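Local coordinates for protein eukaryotic translation initiation factor 2A (Schizosaccharomyces pombe, PDB 3WJ9) that probably directs initiator methionyl-tRNA to 40S ribosomal subunits in a codon-dependent manner for a few specific mRNAs, this chain being its beta-propeller part, at residues A[77-82]-A[88-93]; A[130-133]-A[138-141]; A[161-166]-A[196-201]; A[171-174]-A[180-183]. All coordinates share one frame; numbering follows the deposited sequence.

Interaction 1 of 4, residues A[77-82]-A[88-93]; sequences YELGFS and LSTWER
The inner hairpin of a beta-propeller blade, within the first WD repeat, brings Y77-F81 antiparallel to L88-W91, with the two strand axes 4.7 Å apart at their closest. E78–W91 and G80–S89 are hydrogen-bonded pairs; L79–T90 and F81–L88 alternate with them as non-hydrogen-bonded pairs. W91 N donates to E78 O, while W91 O accepts from Y77 N. The backbone bonds are uneven: S89 N reaches G80 O at 2.9 Å, whereas the return bond from G80 N to S89 O is weak.

At the open end of the hairpin, Y77 meets both W91 and R93. The edge of the W91 six-membered ring is turned toward the Y77 ring face in an offset edge-to-face pair, with centroids 5.3 Å apart and planes at 84°. W91 has CG anti to its backbone N (chi1 -175°), which brings the indole edge up to the Y77 ring, its CE3 coming 3.4 Å from Y77 CB. R93 then folds back, its chain bent at chi3 (-65°), and grips the phenol side-on: NH2 at 2.8 Å and NE at 3.0 Å both donate to Y77 OH, which lies in the guanidinium plane. Toward the turn, L88 CD1 sits over the centre of the F81 ring, 3.6 Å from its centroid, in a CH-pi contact. L79 CD2 meets T90 CG2 on that same face of the sheet.

Strand 106-110 continues the sheet beyond strand 87-92, and T90 OG1 is hydrogen-bonded to W109 NE1. L79 and F81 pack against strands 37-42 and 48-53 of the preceding blade, while S89 OG on the other face bonds N129.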
loop_
_atom_site.group_PDB
_atom_site.type_symbol
_atom_site.label_atom_id
_atom_site.label_comp_id
_atom_site.label_asym_id
_atom_site.label_seq_id
_atom_site.Cartn_x
_atom_site.Cartn_y
_atom_site.Cartn_z
ATOM N N TYR A 77 12.581 -2.810 11.044
ATOM C CA TYR A 77 11.798 -1.582 11.012
ATOM C C TYR A 77 10.582 -1.753 10.115
ATOM O O TYR A 77 9.544 -1.130 10.334
ATOM C CB TYR A 77 12.639 -0.403 10.517
ATOM C CG TYR A 77 13.633 0.141 11.519
ATOM C CD1 TYR A 77 14.665 -0.648 12.007
ATOM C CD2 TYR A 77 13.540 1.449 11.971
ATOM C CE1 TYR A 77 15.574 -0.152 12.922
ATOM C CE2 TYR A 77 14.444 1.954 12.885
ATOM C CZ TYR A 77 15.459 1.149 13.356
ATOM O OH TYR A 77 16.364 1.647 14.267
ATOM N N GLU A 78 10.721 -2.592 9.093
ATOM C CA GLU A 78 9.657 -2.784 8.114
ATOM C C GLU A 78 9.404 -4.261 7.822
ATOM O O GLU A 78 10.317 -5.086 7.875
ATOM C CB GLU A 78 9.989 -2.042 6.814
ATOM C CG GLU A 78 10.517 -0.631 7.027
ATOM C CD GLU A 78 9.676 0.425 6.343
ATOM O OE1 GLU A 78 8.541 0.108 5.932
ATOM O OE2 GLU A 78 10.146 1.576 6.230
ATOM N N LEU A 79 8.150 -4.585 7.522
ATOM C CA LEU A 79 7.744 -5.953 7.223
ATOM C C LEU A 79 6.835 -5.959 5.997
ATOM O O LEU A 79 6.160 -4.968 5.715
ATOM C CB LEU A 79 7.035 -6.581 8.427
ATOM C CG LEU A 79 7.787 -6.619 9.763
ATOM C CD1 LEU A 79 6.854 -7.018 10.895
ATOM C CD2 LEU A 79 8.975 -7.566 9.695
ATOM N N GLY A 80 6.819 -7.069 5.266
ATOM C CA GLY A 80 6.008 -7.164 4.067
ATOM C C GLY A 80 5.706 -8.585 3.640
ATOM O O GLY A 80 6.603 -9.418 3.532
ATOM N N PHE A 81 4.429 -8.858 3.398
ATOM C CA PHE A 81 3.995 -10.159 2.905
ATOM C C PHE A 81 3.930 -10.175 1.384
ATOM O O PHE A 81 3.484 -9.211 0.761
ATOM C CB PHE A 81 2.620 -10.520 3.473
ATOM C CG PHE A 81 2.657 -11.136 4.843
ATOM C CD1 PHE A 81 2.937 -12.481 5.009
ATOM C CD2 PHE A 81 2.391 -10.372 5.965
ATOM C CE1 PHE A 81 2.959 -13.050 6.267
ATOM C CE2 PHE A 81 2.410 -10.932 7.225
ATOM C CZ PHE A 81 2.696 -12.275 7.377
ATOM N N SER A 82 4.378 -11.275 0.791
ATOM C CA SER A 82 4.165 -11.521 -0.626
ATOM C C SER A 82 2.672 -11.802 -0.838
ATOM O O SER A 82 1.998 -12.227 0.098
ATOM C CB SER A 82 5.038 -12.686 -1.095
ATOM O OG SER A 82 4.730 -13.870 -0.381
ATOM N N LEU A 88 7.891 -13.485 3.440
ATOM C CA LEU A 88 7.863 -12.276 4.254
ATOM C C LEU A 88 9.242 -11.624 4.251
ATOM O O LEU A 88 10.243 -12.276 4.537
ATOM C CB LEU A 88 7.419 -12.601 5.684
ATOM C CG LEU A 88 7.337 -11.455 6.698
ATOM C CD1 LEU A 88 6.080 -10.628 6.481
ATOM C CD2 LEU A 88 7.381 -11.988 8.120
ATOM N N SER A 89 9.289 -10.337 3.917
ATOM C CA SER A 89 10.552 -9.607 3.853
ATOM C C SER A 89 10.742 -8.715 5.077
ATOM O O SER A 89 9.787 -8.120 5.575
ATOM C CB SER A 89 10.621 -8.770 2.572
ATOM O OG SER A 89 10.537 -9.591 1.418
ATOM N N THR A 90 11.980 -8.627 5.557
ATOM C CA THR A 90 12.287 -7.860 6.762
ATOM C C THR A 90 13.432 -6.871 6.552
ATOM O O THR A 90 14.574 -7.274 6.372
ATOM C CB THR A 90 12.663 -8.788 7.938
ATOM O OG1 THR A 90 13.831 -9.543 7.597
ATOM C CG2 THR A 90 11.523 -9.740 8.260
ATOM N N TRP A 91 13.120 -5.578 6.593
ATOM C CA TRP A 91 14.138 -4.532 6.497
ATOM C C TRP A 91 14.766 -4.267 7.862
ATOM O O TRP A 91 14.071 -3.916 8.815
ATOM C CB TRP A 91 13.536 -3.232 5.942
ATOM C CG TRP A 91 14.539 -2.112 5.692
ATOM C CD1 TRP A 91 15.114 -1.787 4.504
ATOM C CD2 TRP A 91 15.050 -1.173 6.649
ATOM N NE1 TRP A 91 15.963 -0.722 4.655
ATOM C CE2 TRP A 91 15.941 -0.321 5.966
ATOM C CE3 TRP A 91 14.849 -0.974 8.016
ATOM C CZ2 TRP A 91 16.626 0.712 6.601
ATOM C CZ3 TRP A 91 15.531 0.056 8.647
ATOM C CH2 TRP A 91 16.408 0.885 7.939
ATOM N N GLU A 92 16.079 -4.447 7.957
ATOM C CA GLU A 92 16.821 -4.034 9.143
ATOM C C GLU A 92 17.592 -2.762 8.819
ATOM O O GLU A 92 17.693 -2.376 7.654
ATOM C CB GLU A 92 17.781 -5.131 9.609
ATOM C CG GLU A 92 17.124 -6.462 9.922
ATOM C CD GLU A 92 18.127 -7.510 10.369
ATOM O OE1 GLU A 92 17.708 -8.651 10.660
ATOM O OE2 GLU A 92 19.333 -7.193 10.432
ATOM N N ARG A 93 18.135 -2.108 9.839
ATOM C CA ARG A 93 18.969 -0.935 9.610
ATOM C C ARG A 93 20.325 -1.390 9.077
ATOM O O ARG A 93 20.950 -2.280 9.652
ATOM C CB ARG A 93 19.127 -0.112 10.892
ATOM C CG ARG A 93 19.852 1.210 10.687
ATOM C CD ARG A 93 19.999 1.998 11.980
ATOM N NE ARG A 93 18.715 2.437 12.523
ATOM C CZ ARG A 93 18.081 3.544 12.147
ATOM N NH1 ARG A 93 18.605 4.330 11.217
ATOM N NH2 ARG A 93 16.920 3.867 12.700
#

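Interaction 2 of 4, residues A[130-133]-A[138-141]; sequences LQYT and LAAR
L130 begins the contact with its CD2 branch, which lies 3.5 Å from A140 O and 3.8 Å from R141 CB, while CD1 reaches more distantly toward A139 CB. L130 also touches M106 and V108 of strand 106-110 in the preceding blade.

Q131 pairs with A140 through the backbone in both directions, yet both bonds are weak: Q131 N to A140 O spans 3.3 Å, and A140 N approaches Q131 O at a poor angle of 129°. The Q131 side chain leads off instead to the neighbouring sheet, where OE1 accepts from L173 N and NE2 donates to F171 O. One amide thus uses both ends to bind the backbone of another strand.

The contact belongs to the inner hairpin of a four-stranded propeller blade, with 131-132 as its short first strand and 138-143 as its second; strand 146-151 follows through the backbone bonds of A139 and R141.

Y132, in a non-hydrogen-bonded pair with A139, lays one ring face over the alanine methyl, CE2 standing 4.1 Å from A139 CB. Its ring also touches S82, P83 and V108 on the side of the preceding blade.

T133 grips L138 twice. Its backbone N donates to L138 O at 3.2 Å, in the carbonyl plane, and its OG1 accepts from L138 N, also at 3.2 Å. With chi1 at 57°, OG1 stands between the backbone N and the carbonyl carbon, and CG2 is set 3.6 Å from L138 CB. The same hydroxyl has further partners in the turn, D135 OD1 and S137 N.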
loop_
_atom_site.group_PDB
_atom_site.type_symbol
_atom_site.label_atom_id
_atom_site.label_comp_id
_atom_site.label_asym_id
_atom_site.label_seq_id
_atom_site.Cartn_x
_atom_site.Cartn_y
_atom_site.Cartn_z
ATOM N N LEU A 130 10.980 -6.433 -2.305
ATOM C CA LEU A 130 10.770 -6.981 -3.634
ATOM C C LEU A 130 9.312 -6.801 -4.019
ATOM O O LEU A 130 8.425 -6.919 -3.176
ATOM C CB LEU A 130 11.144 -8.463 -3.685
ATOM C CG LEU A 130 12.575 -8.860 -3.337
ATOM C CD1 LEU A 130 12.670 -10.361 -3.118
ATOM C CD2 LEU A 130 13.477 -8.422 -4.468
ATOM N N GLN A 131 9.063 -6.506 -5.289
ATOM C CA GLN A 131 7.701 -6.503 -5.798
ATOM C C GLN A 131 7.387 -7.908 -6.289
ATOM O O GLN A 131 8.297 -8.694 -6.549
ATOM C CB GLN A 131 7.524 -5.477 -6.916
ATOM C CG GLN A 131 7.951 -4.070 -6.533
ATOM C CD GLN A 131 7.585 -3.042 -7.584
ATOM O OE1 GLN A 131 6.722 -3.278 -8.428
ATOM N NE2 GLN A 131 8.255 -1.897 -7.546
ATOM N N TYR A 132 6.106 -8.229 -6.402
ATOM C CA TYR A 132 5.704 -9.566 -6.814
ATOM C C TYR A 132 4.600 -9.533 -7.856
ATOM O O TYR A 132 3.907 -8.528 -8.015
ATOM C CB TYR A 132 5.227 -10.384 -5.613
ATOM C CG TYR A 132 6.300 -10.765 -4.616
ATOM C CD1 TYR A 132 6.784 -9.845 -3.694
ATOM C CD2 TYR A 132 6.816 -12.053 -4.589
ATOM C CE1 TYR A 132 7.761 -10.195 -2.782
ATOM C CE2 TYR A 132 7.794 -12.413 -3.680
ATOM C CZ TYR A 132 8.262 -11.481 -2.778
ATOM O OH TYR A 132 9.235 -11.834 -1.871
ATOM N N THR A 133 4.446 -10.645 -8.564
ATOM C CA THR A 133 3.280 -10.864 -9.404
ATOM C C THR A 133 2.160 -11.376 -8.507
ATOM O O THR A 133 2.415 -11.791 -7.378
ATOM C CB THR A 133 3.569 -11.864 -10.535
ATOM O OG1 THR A 133 4.019 -13.104 -9.976
ATOM C CG2 THR A 133 4.647 -11.317 -11.454
ATOM N N LEU A 138 6.871 -14.557 -9.547
ATOM C CA LEU A 138 8.002 -13.728 -9.953
ATOM C C LEU A 138 8.257 -12.579 -8.978
ATOM O O LEU A 138 7.321 -11.951 -8.488
ATOM C CB LEU A 138 7.774 -13.175 -11.364
ATOM C CG LEU A 138 7.481 -14.197 -12.466
ATOM C CD1 LEU A 138 7.201 -13.504 -13.791
ATOM C CD2 LEU A 138 8.627 -15.186 -12.605
ATOM N N ALA A 139 9.531 -12.319 -8.701
ATOM C CA ALA A 139 9.926 -11.224 -7.820
ATOM C C ALA A 139 10.817 -10.243 -8.572
ATOM O O ALA A 139 11.379 -10.586 -9.609
ATOM C CB ALA A 139 10.638 -11.759 -6.588
ATOM N N ALA A 140 10.950 -9.027 -8.051
ATOM C CA ALA A 140 11.684 -7.989 -8.768
ATOM C C ALA A 140 12.507 -7.083 -7.856
ATOM O O ALA A 140 11.985 -6.478 -6.918
ATOM C CB ALA A 140 10.720 -7.155 -9.595
ATOM N N ARG A 141 13.799 -6.994 -8.156
ATOM C CA ARG A 141 14.732 -6.138 -7.431
ATOM C C ARG A 141 15.157 -4.985 -8.340
ATOM O O ARG A 141 14.998 -5.063 -9.557
ATOM C CB ARG A 141 15.945 -6.952 -6.967
ATOM C CG ARG A 141 16.921 -6.236 -6.039
ATOM C CD ARG A 141 18.252 -6.976 -6.019
ATOM N NE ARG A 141 19.236 -6.371 -5.125
ATOM C CZ ARG A 141 20.497 -6.781 -5.029
ATOM N NH1 ARG A 141 20.925 -7.789 -5.776
ATOM N NH2 ARG A 141 21.332 -6.181 -4.191
#

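Interaction 3 of 4, residues A[161-166]-A[196-201]; sequences AKLRVE and RTYSIP
The Y198 ring has L163 CD1 over one face, 4.4 Å from Y198 CG, while V165 CG1 approaches obliquely near the hydroxyl end. That methyl lies 3.5 Å from Y198 OH and 4.0 Å from Y198 CE1. A second flat group meets the same methyl: the guanidinium of R196 turns one face to V165 CG1, which is 3.7 Å from R196 NH1 and 3.9 Å from R196 NH2. A single valine branch therefore touches both the phenol and the guanidinium.

The torsions explain the meeting. R196 bends at chi2 (85°) and again at chi3 (70°), folding its guanidinium back beside the Y198 hydroxyl end. V165 comes from the other segment, its side chain running past R196 and Y198 in the opposite direction, with CG1 anti to the carbonyl carbon. The contact is one of van der Waals packing between side chains: the nearest CA atoms, those of V165 and R196, are 9.1 Å apart, too far for the backbones to pair. L163 adds a looser touch farther along the ring. The buried area is small, 183 Å² over both sides.

Such side-chain packing joins two consecutive propeller blades at their periphery. Strand 161-162 is the outermost strand of one blade, and the residues after it run as a connecting loop toward strand 170-173 of the next. Strand 193-199 lies third in that next blade, between strands 180-185 and 206-212, with R196 and Y198 bonded through the backbone to V183 and V181. L163 bridges the blades from the loop, touching V147 of strand 146-151 as well as V183.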
loop_
_atom_site.group_PDB
_atom_site.type_symbol
_atom_site.label_atom_id
_atom_site.label_comp_id
_atom_site.label_asym_id
_atom_site.label_seq_id
_atom_site.Cartn_x
_atom_site.Cartn_y
_atom_site.Cartn_z
ATOM N N ALA A 161 15.779 -13.424 -15.309
ATOM C CA ALA A 161 15.603 -12.436 -16.362
ATOM C C ALA A 161 16.067 -11.055 -15.912
ATOM O O ALA A 161 16.031 -10.731 -14.725
ATOM C CB ALA A 161 14.152 -12.388 -16.797
ATOM N N LYS A 162 16.509 -10.251 -16.875
ATOM C CA LYS A 162 16.970 -8.892 -16.618
ATOM C C LYS A 162 16.354 -7.942 -17.639
ATOM O O LYS A 162 15.880 -8.380 -18.685
ATOM C CB LYS A 162 18.498 -8.816 -16.675
ATOM C CG LYS A 162 19.211 -9.912 -15.896
ATOM C CD LYS A 162 20.718 -9.837 -16.079
ATOM C CE LYS A 162 21.404 -11.075 -15.530
ATOM N NZ LYS A 162 21.120 -12.272 -16.367
ATOM N N LEU A 163 16.354 -6.644 -17.347
ATOM C CA LEU A 163 15.769 -5.683 -18.279
ATOM C C LEU A 163 16.834 -4.885 -19.023
ATOM O O LEU A 163 17.844 -4.478 -18.448
ATOM C CB LEU A 163 14.811 -4.732 -17.558
ATOM C CG LEU A 163 13.840 -4.030 -18.512
ATOM C CD1 LEU A 163 13.088 -5.061 -19.339
ATOM C CD2 LEU A 163 12.866 -3.137 -17.761
ATOM N N ARG A 164 16.577 -4.658 -20.307
ATOM C CA ARG A 164 17.531 -4.035 -21.216
ATOM C C ARG A 164 17.854 -2.580 -20.890
ATOM O O ARG A 164 19.025 -2.203 -20.812
ATOM C CB ARG A 164 16.999 -4.107 -22.650
ATOM C CG ARG A 164 16.730 -5.511 -23.158
ATOM C CD ARG A 164 18.009 -6.310 -23.337
ATOM N NE ARG A 164 17.728 -7.657 -23.822
ATOM C CZ ARG A 164 17.560 -7.970 -25.103
ATOM N NH1 ARG A 164 17.647 -7.031 -26.035
ATOM N NH2 ARG A 164 17.307 -9.223 -25.453
ATOM N N VAL A 165 16.815 -1.768 -20.714
ATOM C CA VAL A 165 16.970 -0.313 -20.673
ATOM C C VAL A 165 17.917 0.178 -19.572
ATOM O O VAL A 165 18.109 -0.488 -18.551
ATOM C CB VAL A 165 15.600 0.383 -20.514
ATOM C CG1 VAL A 165 14.602 -0.190 -21.510
ATOM C CG2 VAL A 165 15.076 0.230 -19.096
ATOM N N GLU A 166 18.506 1.350 -19.803
ATOM C CA GLU A 166 19.566 1.877 -18.948
ATOM C C GLU A 166 19.121 3.136 -18.203
ATOM O O GLU A 166 18.260 3.879 -18.679
ATOM C CB GLU A 166 20.814 2.165 -19.795
ATOM C CG GLU A 166 21.919 2.964 -19.107
ATOM C CD GLU A 166 23.280 2.770 -19.752
ATOM O OE1 GLU A 166 23.388 1.943 -20.682
ATOM O OE2 GLU A 166 24.240 3.458 -19.339
ATOM N N ARG A 196 8.338 3.665 -19.502
ATOM C CA ARG A 196 8.330 2.503 -20.386
ATOM C C ARG A 196 7.510 1.334 -19.832
ATOM O O ARG A 196 7.512 1.079 -18.629
ATOM C CB ARG A 196 9.768 2.047 -20.647
ATOM C CG ARG A 196 10.010 1.649 -22.078
ATOM C CD ARG A 196 10.344 2.858 -22.901
ATOM N NE ARG A 196 11.649 3.415 -22.583
ATOM C CZ ARG A 196 12.784 2.936 -23.072
ATOM N NH1 ARG A 196 12.757 1.915 -23.918
ATOM N NH2 ARG A 196 13.940 3.489 -22.738
ATOM N N THR A 197 6.807 0.621 -20.708
ATOM C CA THR A 197 6.117 -0.598 -20.288
ATOM C C THR A 197 6.583 -1.799 -21.107
ATOM O O THR A 197 6.867 -1.682 -22.300
ATOM C CB THR A 197 4.585 -0.480 -20.412
ATOM O OG1 THR A 197 4.218 -0.410 -21.794
ATOM C CG2 THR A 197 4.078 0.763 -19.688
ATOM N N TYR A 198 6.660 -2.953 -20.451
ATOM C CA TYR A 198 7.084 -4.191 -21.093
ATOM C C TYR A 198 6.256 -5.375 -20.615
ATOM O O TYR A 198 5.916 -5.468 -19.435
ATOM C CB TYR A 198 8.565 -4.470 -20.812
ATOM C CG TYR A 198 9.540 -3.645 -21.618
ATOM C CD1 TYR A 198 9.955 -2.398 -21.174
ATOM C CD2 TYR A 198 10.074 -4.128 -22.805
ATOM C CE1 TYR A 198 10.855 -1.645 -21.900
ATOM C CE2 TYR A 198 10.978 -3.382 -23.537
ATOM C CZ TYR A 198 11.362 -2.139 -23.081
ATOM O OH TYR A 198 12.260 -1.389 -23.804
ATOM N N SER A 199 5.937 -6.285 -21.527
ATOM C CA SER A 199 5.410 -7.584 -21.135
ATOM C C SER A 199 6.589 -8.441 -20.693
ATOM O O SER A 199 7.669 -8.358 -21.280
ATOM C CB SER A 199 4.641 -8.247 -22.282
ATOM O OG SER A 199 4.119 -9.505 -21.889
ATOM N N ILE A 200 6.396 -9.242 -19.650
ATOM C CA ILE A 200 7.495 -10.040 -19.119
ATOM C C ILE A 200 7.934 -11.115 -20.124
ATOM O O ILE A 200 9.134 -11.319 -20.300
ATOM C CB ILE A 200 7.136 -10.661 -17.733
ATOM C CG1 ILE A 200 6.910 -9.545 -16.698
ATOM C CG2 ILE A 200 8.228 -11.624 -17.274
ATOM C CD1 ILE A 200 7.119 -9.979 -15.258
ATOM N N PRO A 201 6.981 -11.795 -20.788
ATOM C CA PRO A 201 7.379 -12.581 -21.960
ATOM C C PRO A 201 8.200 -11.787 -22.985
ATOM O O PRO A 201 9.207 -12.293 -23.479
ATOM C CB PRO A 201 6.041 -12.984 -22.565
ATOM C CG PRO A 201 5.139 -13.114 -21.397
ATOM C CD PRO A 201 5.605 -12.121 -20.362
#

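Interaction 4 of 4, residues A[171-174]-A[180-183]; sequences FALS and AVAV
A172 and A182 hold the regular part of this contact, a hydrogen-bonded pair with bonds both ways: A172 N donates to A182 O, nearly along the C=O axis, and A182 N to A172 O at 2.8 Å. On this alanine face the hairpin is covered by F220 and W222 of strand 220-222.

The face of F171, L173, V181 and V183 makes apolar contact. L173 CD1 and V181 CG1 lie side by side at 4.0 Å, F171 CB stands equally far from V183 CG1, and the F171 ring brings its edge to V181 CG1. F171 takes the first-torsion position between backbone N and carbonyl carbon (chi1 79°), which tips the ring away from strand 180-183 toward A140 and L142 of the previous blade.

The two strands, with axes at 162°, form the inner hairpin of a four-stranded propeller blade, and strand 193-199 lies next to 180-185. Toward the turn the pairing slackens: S174 N reaches A180 O only in a weak bond bent to 125°, and A180 CB lies 3.8 Å from S174 CB. All of 171-173 and A180 are partly exposed, while S174 and 181-183 are buried.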
loop_
_atom_site.group_PDB
_atom_site.type_symbol
_atom_site.label_atom_id
_atom_site.label_comp_id
_atom_site.label_asym_id
_atom_site.label_seq_id
_atom_site.Cartn_x
_atom_site.Cartn_y
_atom_site.Cartn_z
ATOM N N PHE A 171 10.609 1.741 -10.756
ATOM C CA PHE A 171 9.785 0.836 -11.558
ATOM C C PHE A 171 8.538 0.386 -10.788
ATOM O O PHE A 171 8.434 0.626 -9.588
ATOM C CB PHE A 171 10.600 -0.387 -11.976
ATOM C CG PHE A 171 10.740 -1.411 -10.887
ATOM C CD1 PHE A 171 11.509 -1.143 -9.770
ATOM C CD2 PHE A 171 10.101 -2.636 -10.975
ATOM C CE1 PHE A 171 11.637 -2.073 -8.758
ATOM C CE2 PHE A 171 10.229 -3.572 -9.967
ATOM C CZ PHE A 171 10.998 -3.290 -8.856
ATOM N N ALA A 172 7.606 -0.270 -11.477
ATOM C CA ALA A 172 6.406 -0.807 -10.833
ATOM C C ALA A 172 5.796 -1.953 -11.639
ATOM O O ALA A 172 5.542 -1.812 -12.834
ATOM C CB ALA A 172 5.374 0.295 -10.625
ATOM N N LEU A 173 5.556 -3.080 -10.974
ATOM C CA LEU A 173 5.012 -4.268 -11.631
ATOM C C LEU A 173 3.518 -4.139 -11.926
ATOM O O LEU A 173 2.877 -3.173 -11.514
ATOM C CB LEU A 173 5.258 -5.509 -10.771
ATOM C CG LEU A 173 6.456 -6.390 -11.133
ATOM C CD1 LEU A 173 7.704 -5.550 -11.315
ATOM C CD2 LEU A 173 6.681 -7.449 -10.065
ATOM N N SER A 174 2.975 -5.120 -12.643
ATOM C CA SER A 174 1.546 -5.161 -12.939
ATOM C C SER A 174 0.865 -6.294 -12.175
ATOM O O SER A 174 1.369 -7.418 -12.145
ATOM C CB SER A 174 1.313 -5.321 -14.445
ATOM O OG SER A 174 -0.059 -5.526 -14.738
ATOM N N ALA A 180 3.211 -7.995 -16.305
ATOM C CA ALA A 180 3.798 -6.900 -17.069
ATOM C C ALA A 180 4.541 -5.935 -16.150
ATOM O O ALA A 180 4.361 -5.960 -14.934
ATOM C CB ALA A 180 2.727 -6.165 -17.857
ATOM N N VAL A 181 5.384 -5.089 -16.737
ATOM C CA VAL A 181 6.199 -4.158 -15.962
ATOM C C VAL A 181 6.037 -2.721 -16.462
ATOM O O VAL A 181 5.712 -2.495 -17.628
ATOM C CB VAL A 181 7.695 -4.543 -16.018
ATOM C CG1 VAL A 181 8.463 -3.900 -14.869
ATOM C CG2 VAL A 181 7.857 -6.050 -15.980
ATOM N N ALA A 182 6.249 -1.762 -15.563
ATOM C CA ALA A 182 6.299 -0.343 -15.902
ATOM C C ALA A 182 7.521 0.286 -15.238
ATOM O O ALA A 182 7.744 0.092 -14.043
ATOM C CB ALA A 182 5.033 0.357 -15.464
ATOM N N VAL A 183 8.313 1.026 -16.012
ATOM C CA VAL A 183 9.612 1.520 -15.547
ATOM C C VAL A 183 9.789 3.021 -15.841
ATOM O O VAL A 183 9.090 3.574 -16.690
ATOM C CB VAL A 183 10.766 0.713 -16.201
ATOM C CG1 VAL A 183 12.064 0.917 -15.453
ATOM C CG2 VAL A 183 10.430 -0.773 -16.243
#

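Overall arrangement
From the N terminus, interactions 1 and 2 each close a short hairpin loop, in series along the chain and in consecutive blades of the propeller; they touch where S82 packs on Y132. Interaction 3 then closes a longer loop, from the connection after the outer strand of the second of these blades to the third strand of the next one. Interaction 4, the inner hairpin of that next blade, is nested inside this loop and shares a sheet with 196-201. Q131 ties interactions 2 and 4 near the propeller's inner side, and L138 meets I200 between interactions 2 and 3, so three successive blades are tied together.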